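Local coordinates for hypothetical protein (Parabacteroides merdae, PDB 4OO3) that is probably an oxidoreductase that binds a dinucleotide such as NAD in its Rossmann-fold domain, its precise reaction not being established, at residues N153-T156 and T157-R161; S164-P167 and A168-G171; K334-Y338 and Q339-F343; N376-G379 and D380-Q384; V385-P388 and A389-V393. All blocks are in the same frame, centred on the assembly; numbering follows the deposited sequence.

Contact 1 (N153-T156 and T157-R161); sequences NEIT and TMLQR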
loop_
_atom_site.group_PDB
_atom_site.type_symbol
_atom_site.label_atom_id
_atom_site.label_comp_id
_atom_site.label_asym_id
_atom_site.label_seq_id
_atom_site.Cartn_x
_atom_site.Cartn_y
_atom_site.Cartn_z
ATOM N N ASN A 153 7.749 3.484 4.799
ATOM C CA ASN A 153 8.720 3.065 5.797
ATOM C C ASN A 153 9.918 2.353 5.195
ATOM O O ASN A 153 10.878 2.062 5.898
ATOM C CB ASN A 153 8.030 2.166 6.811
ATOM C CG ASN A 153 6.909 2.883 7.542
ATOM O OD1 ASN A 153 7.037 4.051 7.890
ATOM N ND2 ASN A 153 5.808 2.188 7.781
ATOM N N GLU A 154 9.854 2.082 3.893
ATOM C CA GLU A 154 10.930 1.416 3.185
ATOM C C GLU A 154 12.077 2.404 2.953
ATOM O O GLU A 154 11.856 3.575 2.637
ATOM C CB GLU A 154 10.402 0.825 1.877
ATOM C CG GLU A 154 11.424 0.040 1.078
ATOM C CD GLU A 154 12.340 0.944 0.280
ATOM O OE1 GLU A 154 11.829 1.921 -0.318
ATOM O OE2 GLU A 154 13.571 0.690 0.268
ATOM N N ILE A 155 13.302 1.915 3.116
ATOM C CA ILE A 155 14.483 2.778 3.239
ATOM C C ILE A 155 14.799 3.642 2.007
ATOM O O ILE A 155 15.087 4.826 2.163
ATOM C CB ILE A 155 15.734 1.969 3.701
ATOM C CG1 ILE A 155 16.938 2.887 3.946
ATOM C CG2 ILE A 155 16.093 0.882 2.698
ATOM C CD1 ILE A 155 16.705 3.964 4.984
ATOM N N THR A 156 14.754 3.073 0.797
ATOM C CA THR A 156 15.041 3.863 -0.411
ATOM C C THR A 156 14.020 4.976 -0.591
ATOM O O THR A 156 14.370 6.086 -0.986
ATOM C CB THR A 156 15.112 3.024 -1.708
ATOM O OG1 THR A 156 13.852 2.382 -1.959
ATOM C CG2 THR A 156 16.228 1.986 -1.626
ATOM N N THR A 157 12.762 4.676 -0.291
ATOM C CA THR A 157 11.711 5.681 -0.325
ATOM C C THR A 157 12.011 6.825 0.643
ATOM O O THR A 157 11.889 7.996 0.273
ATOM C CB THR A 157 10.333 5.052 -0.040
ATOM O OG1 THR A 157 9.833 4.474 -1.248
ATOM C CG2 THR A 157 9.329 6.076 0.461
HETATM N N MSE A 158 12.431 6.488 1.862
HETATM C CA MSE A 158 12.717 7.497 2.878
HETATM C C MSE A 158 13.877 8.351 2.455
HETATM O O MSE A 158 13.889 9.552 2.719
HETATM C CB MSE A 158 13.013 6.877 4.245
HETATM C CG MSE A 158 11.745 6.267 4.824
HETATM SE SE MSE A 158 12.148 5.291 6.484
HETATM C CE MSE A 158 12.209 6.855 7.667
ATOM N N LEU A 159 14.862 7.752 1.791
ATOM C CA LEU A 159 16.035 8.517 1.352
ATOM C C LEU A 159 15.704 9.404 0.155
ATOM O O LEU A 159 16.244 10.500 0.014
ATOM C CB LEU A 159 17.215 7.584 1.048
ATOM C CG LEU A 159 17.835 6.939 2.290
ATOM C CD1 LEU A 159 18.807 5.829 1.930
ATOM C CD2 LEU A 159 18.528 7.985 3.147
ATOM N N GLN A 160 14.805 8.929 -0.693
ATOM C CA GLN A 160 14.349 9.689 -1.844
ATOM C C GLN A 160 13.658 10.967 -1.361
ATOM O O GLN A 160 13.991 12.067 -1.801
ATOM C CB GLN A 160 13.395 8.843 -2.685
ATOM C CG GLN A 160 13.653 8.912 -4.174
ATOM C CD GLN A 160 12.595 8.190 -4.974
ATOM O OE1 GLN A 160 11.667 7.610 -4.419
ATOM N NE2 GLN A 160 12.726 8.227 -6.286
ATOM N N ARG A 161 12.710 10.814 -0.440
ATOM C CA ARG A 161 12.039 11.953 0.200
ATOM C C ARG A 161 13.047 12.938 0.798
ATOM O O ARG A 161 12.931 14.146 0.584
ATOM C CB ARG A 161 11.080 11.453 1.290
ATOM C CG ARG A 161 10.336 12.524 2.089
ATOM C CD ARG A 161 9.258 11.852 2.928
ATOM N NE ARG A 161 8.825 12.622 4.096
ATOM C CZ ARG A 161 7.597 13.112 4.300
ATOM N NH1 ARG A 161 6.619 12.956 3.413
ATOM N NH2 ARG A 161 7.339 13.778 5.413
#

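Contact 2 (S164-P167 and A168-G171); sequences STIP and AVYG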
loop_
_atom_site.group_PDB
_atom_site.type_symbol
_atom_site.label_atom_id
_atom_site.label_comp_id
_atom_site.label_asym_id
_atom_site.label_seq_id
_atom_site.Cartn_x
_atom_site.Cartn_y
_atom_site.Cartn_z
ATOM N N SER A 164 15.239 14.762 -1.921
ATOM C CA SER A 164 14.435 15.669 -2.736
ATOM C C SER A 164 14.176 17.007 -2.051
ATOM O O SER A 164 13.913 18.004 -2.724
ATOM C CB SER A 164 13.101 15.022 -3.099
ATOM O OG SER A 164 12.217 14.974 -1.985
ATOM N N THR A 165 14.237 17.020 -0.719
ATOM C CA THR A 165 14.085 18.248 0.069
ATOM C C THR A 165 15.390 19.031 0.264
ATOM O O THR A 165 15.382 20.065 0.929
ATOM C CB THR A 165 13.513 17.950 1.466
ATOM O OG1 THR A 165 14.379 17.039 2.147
ATOM C CG2 THR A 165 12.119 17.349 1.369
ATOM N N ILE A 166 16.496 18.553 -0.306
ATOM C CA ILE A 166 17.787 19.245 -0.203
ATOM C C ILE A 166 18.119 19.926 -1.540
ATOM O O ILE A 166 18.568 19.269 -2.477
ATOM C CB ILE A 166 18.923 18.279 0.202
ATOM C CG1 ILE A 166 18.546 17.530 1.483
ATOM C CG2 ILE A 166 20.219 19.047 0.418
ATOM C CD1 ILE A 166 19.518 16.440 1.887
ATOM N N PRO A 167 17.894 21.249 -1.628
ATOM C CA PRO A 167 18.085 21.985 -2.882
ATOM C C PRO A 167 19.467 21.818 -3.524
ATOM O O PRO A 167 19.577 21.780 -4.758
ATOM C CB PRO A 167 17.877 23.439 -2.468
ATOM C CG PRO A 167 16.996 23.379 -1.273
ATOM C CD PRO A 167 17.346 22.110 -0.564
ATOM N N ALA A 168 20.504 21.731 -2.691
ATOM C CA ALA A 168 21.863 21.510 -3.174
ATOM C C ALA A 168 21.982 20.201 -3.953
ATOM O O ALA A 168 22.758 20.102 -4.905
ATOM C CB ALA A 168 22.838 21.522 -2.008
ATOM N N VAL A 169 21.205 19.202 -3.549
ATOM C CA VAL A 169 21.218 17.895 -4.206
ATOM C C VAL A 169 20.235 17.823 -5.383
ATOM O O VAL A 169 20.628 17.500 -6.499
ATOM C CB VAL A 169 20.886 16.781 -3.187
ATOM C CG1 VAL A 169 20.896 15.418 -3.852
ATOM C CG2 VAL A 169 21.871 16.818 -2.029
ATOM N N TYR A 170 18.966 18.136 -5.124
ATOM C CA TYR A 170 17.865 17.895 -6.077
ATOM C C TYR A 170 17.538 19.097 -6.964
ATOM O O TYR A 170 17.156 18.942 -8.134
ATOM C CB TYR A 170 16.608 17.527 -5.290
ATOM C CG TYR A 170 15.450 16.956 -6.092
ATOM C CD1 TYR A 170 15.620 15.844 -6.902
ATOM C CD2 TYR A 170 14.171 17.487 -5.975
ATOM C CE1 TYR A 170 14.560 15.301 -7.606
ATOM C CE2 TYR A 170 13.103 16.947 -6.666
ATOM C CZ TYR A 170 13.304 15.855 -7.485
ATOM O OH TYR A 170 12.249 15.313 -8.178
ATOM N N GLY A 171 17.682 20.290 -6.395
ATOM C CA GLY A 171 17.224 21.505 -7.034
ATOM C C GLY A 171 15.749 21.668 -6.753
ATOM O O GLY A 171 15.269 21.291 -5.691
HETATM O O HOH W 1 15.005 20.584 -3.065
#

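Contact 3 (K334-Y338 and Q339-F343); sequences KEQNY and QPELF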
loop_
_atom_site.group_PDB
_atom_site.type_symbol
_atom_site.label_atom_id
_atom_site.label_comp_id
_atom_site.label_asym_id
_atom_site.label_seq_id
_atom_site.Cartn_x
_atom_site.Cartn_y
_atom_site.Cartn_z
ATOM N N LYS A 334 17.056 -7.403 -12.033
ATOM C CA LYS A 334 18.030 -8.506 -11.955
ATOM C C LYS A 334 19.371 -7.989 -11.443
ATOM O O LYS A 334 19.944 -8.537 -10.501
ATOM C CB LYS A 334 18.223 -9.142 -13.343
ATOM C CG LYS A 334 18.907 -10.506 -13.358
ATOM C CD LYS A 334 17.891 -11.641 -13.425
ATOM C CE LYS A 334 18.505 -12.944 -13.915
ATOM N NZ LYS A 334 19.368 -13.594 -12.890
ATOM N N GLU A 335 19.840 -6.914 -12.074
ATOM C CA GLU A 335 21.075 -6.225 -11.708
ATOM C C GLU A 335 21.228 -5.979 -10.208
ATOM O O GLU A 335 22.323 -6.116 -9.669
ATOM C CB GLU A 335 21.145 -4.887 -12.444
ATOM C CG GLU A 335 21.536 -5.006 -13.908
ATOM C CD GLU A 335 23.037 -5.009 -14.116
ATOM O OE1 GLU A 335 23.778 -5.231 -13.134
ATOM O OE2 GLU A 335 23.478 -4.780 -15.264
ATOM N N GLN A 336 20.131 -5.621 -9.540
ATOM C CA GLN A 336 20.164 -5.279 -8.119
ATOM C C GLN A 336 19.698 -6.430 -7.235
ATOM O O GLN A 336 19.449 -6.237 -6.045
ATOM C CB GLN A 336 19.296 -4.042 -7.847
ATOM C CG GLN A 336 19.755 -2.776 -8.564
ATOM C CD GLN A 336 19.330 -2.718 -10.017
ATOM O OE1 GLN A 336 18.288 -3.251 -10.392
ATOM N NE2 GLN A 336 20.135 -2.069 -10.845
ATOM N N ASN A 337 19.582 -7.626 -7.812
ATOM C CA ASN A 337 19.090 -8.798 -7.085
ATOM C C ASN A 337 17.664 -8.572 -6.550
ATOM O O ASN A 337 17.293 -9.066 -5.480
ATOM C CB ASN A 337 20.064 -9.150 -5.956
ATOM C CG ASN A 337 20.158 -10.641 -5.709
ATOM O OD1 ASN A 337 19.173 -11.290 -5.352
ATOM N ND2 ASN A 337 21.351 -11.194 -5.899
ATOM N N TYR A 338 16.881 -7.808 -7.315
ATOM C CA TYR A 338 15.495 -7.474 -6.978
ATOM C C TYR A 338 15.337 -6.827 -5.595
ATOM O O TYR A 338 14.301 -6.965 -4.952
ATOM C CB TYR A 338 14.600 -8.706 -7.162
ATOM C CG TYR A 338 14.719 -9.261 -8.567
ATOM C CD1 TYR A 338 14.119 -8.607 -9.640
ATOM C CD2 TYR A 338 15.473 -10.405 -8.832
ATOM C CE1 TYR A 338 14.240 -9.085 -10.930
ATOM C CE2 TYR A 338 15.599 -10.893 -10.128
ATOM C CZ TYR A 338 14.978 -10.228 -11.172
ATOM O OH TYR A 338 15.087 -10.681 -12.466
ATOM N N GLN A 339 16.377 -6.105 -5.176
ATOM C CA GLN A 339 16.366 -5.279 -3.978
ATOM C C GLN A 339 16.541 -3.827 -4.421
ATOM O O GLN A 339 17.479 -3.523 -5.156
ATOM C CB GLN A 339 17.503 -5.681 -3.036
ATOM C CG GLN A 339 17.973 -4.556 -2.128
ATOM C CD GLN A 339 18.828 -5.038 -0.980
ATOM O OE1 GLN A 339 20.033 -4.787 -0.943
ATOM N NE2 GLN A 339 18.210 -5.727 -0.035
ATOM N N PRO A 340 15.653 -2.923 -3.972
ATOM C CA PRO A 340 15.711 -1.540 -4.466
ATOM C C PRO A 340 17.017 -0.818 -4.121
ATOM O O PRO A 340 17.499 -0.919 -2.990
ATOM C CB PRO A 340 14.507 -0.861 -3.791
ATOM C CG PRO A 340 14.169 -1.713 -2.621
ATOM C CD PRO A 340 14.582 -3.114 -2.973
ATOM N N GLU A 341 17.584 -0.128 -5.110
ATOM C CA GLU A 341 18.779 0.680 -4.927
ATOM C C GLU A 341 18.492 2.074 -5.451
ATOM O O GLU A 341 17.832 2.229 -6.480
ATOM C CB GLU A 341 19.979 0.092 -5.682
ATOM C CG GLU A 341 20.418 -1.301 -5.241
ATOM C CD GLU A 341 20.894 -1.379 -3.795
ATOM O OE1 GLU A 341 21.186 -0.326 -3.188
ATOM O OE2 GLU A 341 20.977 -2.506 -3.259
ATOM N N LEU A 342 19.004 3.078 -4.741
ATOM C CA LEU A 342 18.756 4.485 -5.049
ATOM C C LEU A 342 19.980 5.114 -5.715
ATOM O O LEU A 342 21.113 4.854 -5.310
ATOM C CB LEU A 342 18.406 5.237 -3.756
ATOM C CG LEU A 342 18.174 6.753 -3.801
ATOM C CD1 LEU A 342 17.071 7.157 -4.771
ATOM C CD2 LEU A 342 17.857 7.242 -2.393
ATOM N N PHE A 343 19.740 5.934 -6.741
ATOM C CA PHE A 343 20.802 6.653 -7.443
ATOM C C PHE A 343 20.510 8.151 -7.564
ATOM O O PHE A 343 19.358 8.561 -7.689
ATOM C CB PHE A 343 21.006 6.060 -8.843
ATOM C CG PHE A 343 21.449 4.623 -8.837
ATOM C CD1 PHE A 343 20.526 3.601 -8.701
ATOM C CD2 PHE A 343 22.792 4.294 -8.972
ATOM C CE1 PHE A 343 20.930 2.278 -8.686
ATOM C CE2 PHE A 343 23.204 2.969 -8.966
ATOM C CZ PHE A 343 22.271 1.960 -8.825
#

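Contact 4 (N376-G379 and D380-Q384); sequences NKVG and DGVWQ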
loop_
_atom_site.group_PDB
_atom_site.type_symbol
_atom_site.label_atom_id
_atom_site.label_comp_id
_atom_site.label_asym_id
_atom_site.label_seq_id
_atom_site.Cartn_x
_atom_site.Cartn_y
_atom_site.Cartn_z
ATOM N N ASN A 376 28.516 6.423 -3.482
ATOM C CA ASN A 376 29.520 5.784 -4.318
ATOM C C ASN A 376 29.352 6.296 -5.732
ATOM O O ASN A 376 28.299 6.097 -6.333
ATOM C CB ASN A 376 29.327 4.261 -4.335
ATOM C CG ASN A 376 30.049 3.556 -3.203
ATOM O OD1 ASN A 376 29.420 2.975 -2.315
ATOM N ND2 ASN A 376 31.378 3.584 -3.241
ATOM N N LYS A 377 30.374 6.959 -6.261
ATOM C CA LYS A 377 30.371 7.359 -7.660
ATOM C C LYS A 377 30.392 6.070 -8.470
ATOM O O LYS A 377 31.211 5.194 -8.204
ATOM C CB LYS A 377 31.590 8.232 -7.974
ATOM C CG LYS A 377 31.492 9.031 -9.264
ATOM C CD LYS A 377 32.727 9.903 -9.444
ATOM C CE LYS A 377 32.834 10.485 -10.848
ATOM N NZ LYS A 377 31.973 11.683 -11.046
ATOM N N VAL A 378 29.462 5.930 -9.410
ATOM C CA VAL A 378 29.371 4.714 -10.239
ATOM C C VAL A 378 29.385 5.052 -11.727
ATOM O O VAL A 378 29.031 4.221 -12.561
ATOM C CB VAL A 378 28.108 3.881 -9.902
ATOM C CG1 VAL A 378 28.221 3.271 -8.512
ATOM C CG2 VAL A 378 26.840 4.721 -10.023
ATOM N N GLY A 379 29.833 6.264 -12.046
ATOM C CA GLY A 379 29.767 6.812 -13.399
ATOM C C GLY A 379 29.710 8.316 -13.259
ATOM O O GLY A 379 29.185 8.817 -12.267
ATOM N N ASP A 380 30.256 9.055 -14.221
ATOM C CA ASP A 380 30.339 10.508 -14.054
ATOM C C ASP A 380 28.934 11.127 -14.084
ATOM O O ASP A 380 28.154 10.897 -15.007
ATOM C CB ASP A 380 31.304 11.167 -15.060
ATOM C CG ASP A 380 30.853 11.023 -16.498
ATOM O OD1 ASP A 380 30.356 9.936 -16.866
ATOM O OD2 ASP A 380 31.009 12.003 -17.260
ATOM N N GLY A 381 28.613 11.878 -13.036
ATOM C CA GLY A 381 27.277 12.430 -12.861
ATOM C C GLY A 381 26.255 11.444 -12.310
ATOM O O GLY A 381 25.061 11.748 -12.301
ATOM N N VAL A 382 26.714 10.275 -11.848
ATOM C CA VAL A 382 25.830 9.233 -11.306
ATOM C C VAL A 382 26.405 8.601 -10.028
ATOM O O VAL A 382 27.451 7.947 -10.069
ATOM C CB VAL A 382 25.567 8.114 -12.332
ATOM C CG1 VAL A 382 24.530 7.134 -11.789
ATOM C CG2 VAL A 382 25.106 8.699 -13.662
ATOM N N TRP A 383 25.705 8.794 -8.908
ATOM C CA TRP A 383 26.108 8.257 -7.603
ATOM C C TRP A 383 25.058 7.311 -7.040
ATOM O O TRP A 383 23.878 7.658 -6.973
ATOM C CB TRP A 383 26.309 9.388 -6.595
ATOM C CG TRP A 383 27.487 10.262 -6.879
ATOM C CD1 TRP A 383 28.732 10.162 -6.332
ATOM C CD2 TRP A 383 27.531 11.370 -7.779
ATOM N NE1 TRP A 383 29.550 11.141 -6.837
ATOM C CE2 TRP A 383 28.838 11.896 -7.730
ATOM C CE3 TRP A 383 26.590 11.972 -8.626
ATOM C CZ2 TRP A 383 29.231 12.999 -8.493
ATOM C CZ3 TRP A 383 26.985 13.072 -9.390
ATOM C CH2 TRP A 383 28.294 13.571 -9.315
ATOM N N GLN A 384 25.486 6.122 -6.625
ATOM C CA GLN A 384 24.616 5.218 -5.890
ATOM C C GLN A 384 24.645 5.562 -4.403
ATOM O O GLN A 384 25.707 5.831 -3.850
ATOM C CB GLN A 384 25.055 3.769 -6.074
ATOM C CG GLN A 384 24.200 2.788 -5.282
ATOM C CD GLN A 384 24.320 1.358 -5.766
ATOM O OE1 GLN A 384 24.959 1.078 -6.781
ATOM N NE2 GLN A 384 23.696 0.440 -5.036
#

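Contact 5 (V385-P388 and A389-V393); sequences VEIP and AKYRV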
loop_
_atom_site.group_PDB
_atom_site.type_symbol
_atom_site.label_atom_id
_atom_site.label_comp_id
_atom_site.label_asym_id
_atom_site.label_seq_id
_atom_site.Cartn_x
_atom_site.Cartn_y
_atom_site.Cartn_z
ATOM N N VAL A 385 23.479 5.526 -3.764
ATOM C CA VAL A 385 23.376 5.724 -2.324
ATOM C C VAL A 385 23.580 4.392 -1.618
ATOM O O VAL A 385 22.695 3.551 -1.598
ATOM C CB VAL A 385 22.015 6.320 -1.914
ATOM C CG1 VAL A 385 21.950 6.541 -0.403
ATOM C CG2 VAL A 385 21.762 7.633 -2.646
ATOM N N GLU A 386 24.761 4.215 -1.040
ATOM C CA GLU A 386 25.105 3.008 -0.307
ATOM C C GLU A 386 24.283 2.950 0.982
ATOM O O GLU A 386 24.364 3.844 1.809
ATOM C CB GLU A 386 26.604 3.024 0.010
ATOM C CG GLU A 386 27.206 1.691 0.431
ATOM C CD GLU A 386 28.665 1.816 0.864
ATOM O OE1 GLU A 386 29.260 2.909 0.722
ATOM O OE2 GLU A 386 29.224 0.815 1.357
ATOM N N ILE A 387 23.493 1.895 1.139
ATOM C CA ILE A 387 22.614 1.726 2.292
ATOM C C ILE A 387 23.008 0.469 3.060
ATOM O O ILE A 387 22.970 -0.626 2.500
ATOM C CB ILE A 387 21.151 1.576 1.839
ATOM C CG1 ILE A 387 20.700 2.821 1.071
ATOM C CG2 ILE A 387 20.234 1.341 3.036
ATOM C CD1 ILE A 387 19.526 2.578 0.148
ATOM N N PRO A 388 23.387 0.614 4.342
ATOM C CA PRO A 388 23.673 -0.546 5.193
ATOM C C PRO A 388 22.547 -1.588 5.232
ATOM O O PRO A 388 21.364 -1.234 5.215
ATOM C CB PRO A 388 23.850 0.075 6.572
ATOM C CG PRO A 388 24.386 1.433 6.292
ATOM C CD PRO A 388 23.749 1.880 5.008
ATOM N N ALA A 389 22.933 -2.862 5.300
ATOM C CA ALA A 389 21.993 -3.979 5.298
ATOM C C ALA A 389 20.977 -3.912 6.432
ATOM O O ALA A 389 19.873 -4.424 6.285
ATOM C CB ALA A 389 22.744 -5.301 5.365
ATOM N N LYS A 390 21.354 -3.298 7.555
ATOM C CA LYS A 390 20.468 -3.199 8.722
ATOM C C LYS A 390 19.160 -2.456 8.431
ATOM O O LYS A 390 18.146 -2.735 9.064
ATOM C CB LYS A 390 21.184 -2.560 9.924
ATOM C CG LYS A 390 21.898 -1.246 9.624
ATOM C CD LYS A 390 21.826 -0.264 10.790
ATOM C CE LYS A 390 20.475 0.448 10.835
ATOM N NZ LYS A 390 20.361 1.444 11.939
ATOM N N TYR A 391 19.180 -1.526 7.474
ATOM C CA TYR A 391 17.972 -0.800 7.076
ATOM C C TYR A 391 16.984 -1.633 6.240
ATOM O O TYR A 391 15.846 -1.209 6.041
ATOM C CB TYR A 391 18.330 0.457 6.292
ATOM C CG TYR A 391 19.025 1.523 7.100
ATOM C CD1 TYR A 391 18.303 2.372 7.933
ATOM C CD2 TYR A 391 20.405 1.698 7.018
ATOM C CE1 TYR A 391 18.937 3.362 8.666
ATOM C CE2 TYR A 391 21.046 2.686 7.747
ATOM C CZ TYR A 391 20.307 3.515 8.569
ATOM O OH TYR A 391 20.942 4.491 9.303
ATOM N N ARG A 392 17.411 -2.797 5.748
ATOM C CA ARG A 392 16.541 -3.667 4.949
ATOM C C ARG A 392 15.670 -4.504 5.871
ATOM O O ARG A 392 15.773 -5.723 5.907
ATOM C CB ARG A 392 17.367 -4.573 4.030
ATOM C CG ARG A 392 18.340 -3.832 3.123
ATOM C CD ARG A 392 17.624 -2.915 2.146
ATOM N NE ARG A 392 18.567 -2.260 1.247
ATOM C CZ ARG A 392 18.247 -1.687 0.091
ATOM N NH1 ARG A 392 16.987 -1.679 -0.348
ATOM N NH2 ARG A 392 19.203 -1.122 -0.642
ATOM N N VAL A 393 14.792 -3.830 6.598
ATOM C CA VAL A 393 14.011 -4.465 7.650
ATOM C C VAL A 393 12.872 -5.334 7.135
ATOM O O VAL A 393 12.354 -6.153 7.886
ATOM C CB VAL A 393 13.448 -3.430 8.654
ATOM C CG1 VAL A 393 14.581 -2.809 9.466
ATOM C CG2 VAL A 393 12.618 -2.353 7.956
#

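Contact 1 (N153-T156 and T157-R161)
The backbone turns into helix 155-164 right after E154, with M158 N bonded to E154 O at 3.1 Å and L159 N and Q160 N reaching back in the same way to I155 O and T156 O. The E154 side chain leaves with CG anti to the backbone N (chi1 -177°) and then bends, which folds its carboxylate back onto the first turn. There OE1 of E154 receives T157 N at 2.9 Å from above the carboxylate plane. The same oxygen takes T156 OG1 at 2.6 Å on its syn side, while OE2 of E154 accepts T156 N at 2.7 Å, again from above the plane. Three bonds therefore fix the rotation of the group. With an alanine at E154 the amides of T156 and T157 would probably be left without their capping acceptor. T157 OG1 looks instead to E230. On the apolar side I155 and L159 run alongside each other, CG1 of I155 lying 4.0 Å from CD1 of L159, while the selenium of M158, a selenomethionine, rests 3.5 Å from N153 O. A glutamate N-cap closing the first turn of an alpha helix is the motif, its negative charge probably favourable beside the amide-rich end.

Contact 2 (S164-P167 and A168-G171)
I166 O accepts from both Y170 N and V169 N, and this shared acceptor opens the short, weakly bonded helix 167-170, which begins on a proline and is followed by G171, a glycine of positive phi. The bond from Y170 N to I166 O is 2.9 Å long and nearly straight (172° at the hydrogen). V169 N comes to I166 O at 2.8 Å from well above the carbonyl plane, a more bent approach. Beside this turn the CG2 methyls of I166 and V169 meet as their side chains cross, next to S362 of helix 352-369.

The Y170 side chain goes the other way, back over S164. CB of Y170 lies 3.8 Å from S164 O, and with CG anti to the backbone N (chi1 -167°) the ring is carried across the S164 backbone. CG of Y170 is 3.7 Å from S164 CA, and CD2 of Y170 comes within 3.3 Å of S164 O. Farther out, S164 CB stands over one face in a CH-pi contact, 4.1 Å from the centroid of the Y170 ring and 18° off its normal. The hydroxyl at the tip bonds to Q173, and M321 and L328 of the neighbouring strands also touch this side chain. A serine in place of Y170 is likely to open a gap over S164 and leave Q173 without its phenolic partner. G171 N makes a weak bond to P167 O, and one water donates to both S164 O (2.8 Å) and G171 O (2.7 Å), bridging the two segments.

Contact 3 (K334-Y338 and Q339-F343)
Q339 N bonds back to Q336 O at 3.2 Å across a type I' beta turn, in the connection between the antiparallel strands 326-332 and 341-346. The donor stands well above the carbonyl plane of Q336. Both central residues, N337 and Y338, take the left-handed helical conformation, a common choice for asparagine and a less usual one for tyrosine. Just before the turn N337 N bonds to K334 O at 2.9 Å, adding a second tight bend.

The side-chain contact is made by Q336 and E341. Q336 starts with CG anti to its carbonyl carbon (chi1 -62°) and then bends at the next bond (chi2 80°), and this hooks its OE1 back to G333 N. E341 likewise bends at its second torsion, and the two chains slide past each other in opposite directions. What meets is the aliphatic part, CG of Q336 lying 3.7 Å from CG of E341, while the amide and carboxylate planes end 53° apart. The E341 carboxylate has weak interactions with R392 and Q384, so the polar ends of the pair serve different neighbours. Q339 extends beyond CG and leads off along R392, whereas its CB stays 3.6 Å from Q336 O. Q336 CB also sits 3.3 Å from Q339 O.

Contact 4 (N376-G379 and D380-Q384)
N376 and Q384 form a hydrogen-bonded antiparallel pair in the beta hairpin of strands 374-379 and 382-386, which is closed by a type II turn from G379 to V382 and carries a classic beta bulge, V378 and G379 together facing V382. The firm part is the backbone ladder. N376 N meets Q384 O at 2.9 Å, Q384 N returns to N376 O at 2.8 Å, and V378 N reaches V382 O at 2.9 Å in an almost straight bond (172° at the hydrogen). V382 N closes the turn on G379 O, and G381, with its positive phi, suits the third position of that turn.

Tight packing continues on the side of K377 and W383, a non-hydrogen-bonded pair. K377 CA sits 3.5 Å from W383 CD1, and K377 CB is 3.7 Å from W383 NE1, so the lysine's CA and CB lie against the pyrrole part of a buried indole, which also packs on E356 and L359 of helix 352-369.

The exposed end is looser. On the more open side V378 and V382 cross at about a right angle, CG2 of V378 being 3.8 Å from CG1 of V382. K377 extends with CG anti to the backbone N and bends only at the last torsion (chi4 80°). This brings its ammonium over the turn, with no salt bridge to D380 and a long, weak ion pair to E356: NZ of K377 lies 3.6 Å from D380 CA but 6.3 Å from D380 OD1.

Contact 5 (V385-P388 and A389-V393)
P388 O does double duty towards Y391: it accepts the backbone N of Y391 at 3.2 Å and also lies in the plane of the tyrosine ring at its edge, 3.6 Å from CD2 of Y391. The bond closes the 3-10 turn 389-391, and the chain then tightens further into an inverse gamma turn centred on R392. The Y391 side chain, with CG anti to the carbonyl carbon (chi1 -68°), runs back alongside the pyrrolidine ring of P388 and points the same way, CB of P388 being 3.8 Å from CD2 of Y391. K390 bends twice along its chain, and this lays CE of K390 over the centre of one ring face, 3.7 Å above the plane. I387 meets Y391 at about a right angle, its CG2 methyl 3.9 Å from Y391 CB. The other branch of I387 reaches R392, with CD1 of I387 lying 3.8 Å from NH2 of R392. That guanidinium bonds through NH1 to P340 O, while the Y391 hydroxyl is held by P371 O. The turn thus carries the chain from strand 382-386 towards helix 395-412, with I387 and Y391 resting on I155 of helix 155-164.

Overall arrangement
Contact 1 is the buried member of the set, contacts 2 and 4 are partly buried, and contacts 3 and 5 lie at the surface. Helix 155-164 packs against parts of both surface contacts: L159 touches L342 of strand 341-346 in contact 3 and I387 in contact 5. Contacts 3, 4 and 5 share neighbouring strands of the mixed sheet, contacts 4 and 5 both using strand 382-386, and R392 bridges contact 5 to P340 of contact 3. Contact 2 follows contact 1 along the chain, about 15 Å between centres, and does not touch contacts 3, 4 or 5. A carboxylate gripping amides dominates contact 1, a tyrosine face contact 2, backbone pairing contact 4, and tight turns with aliphatic packing contacts 3 and 5.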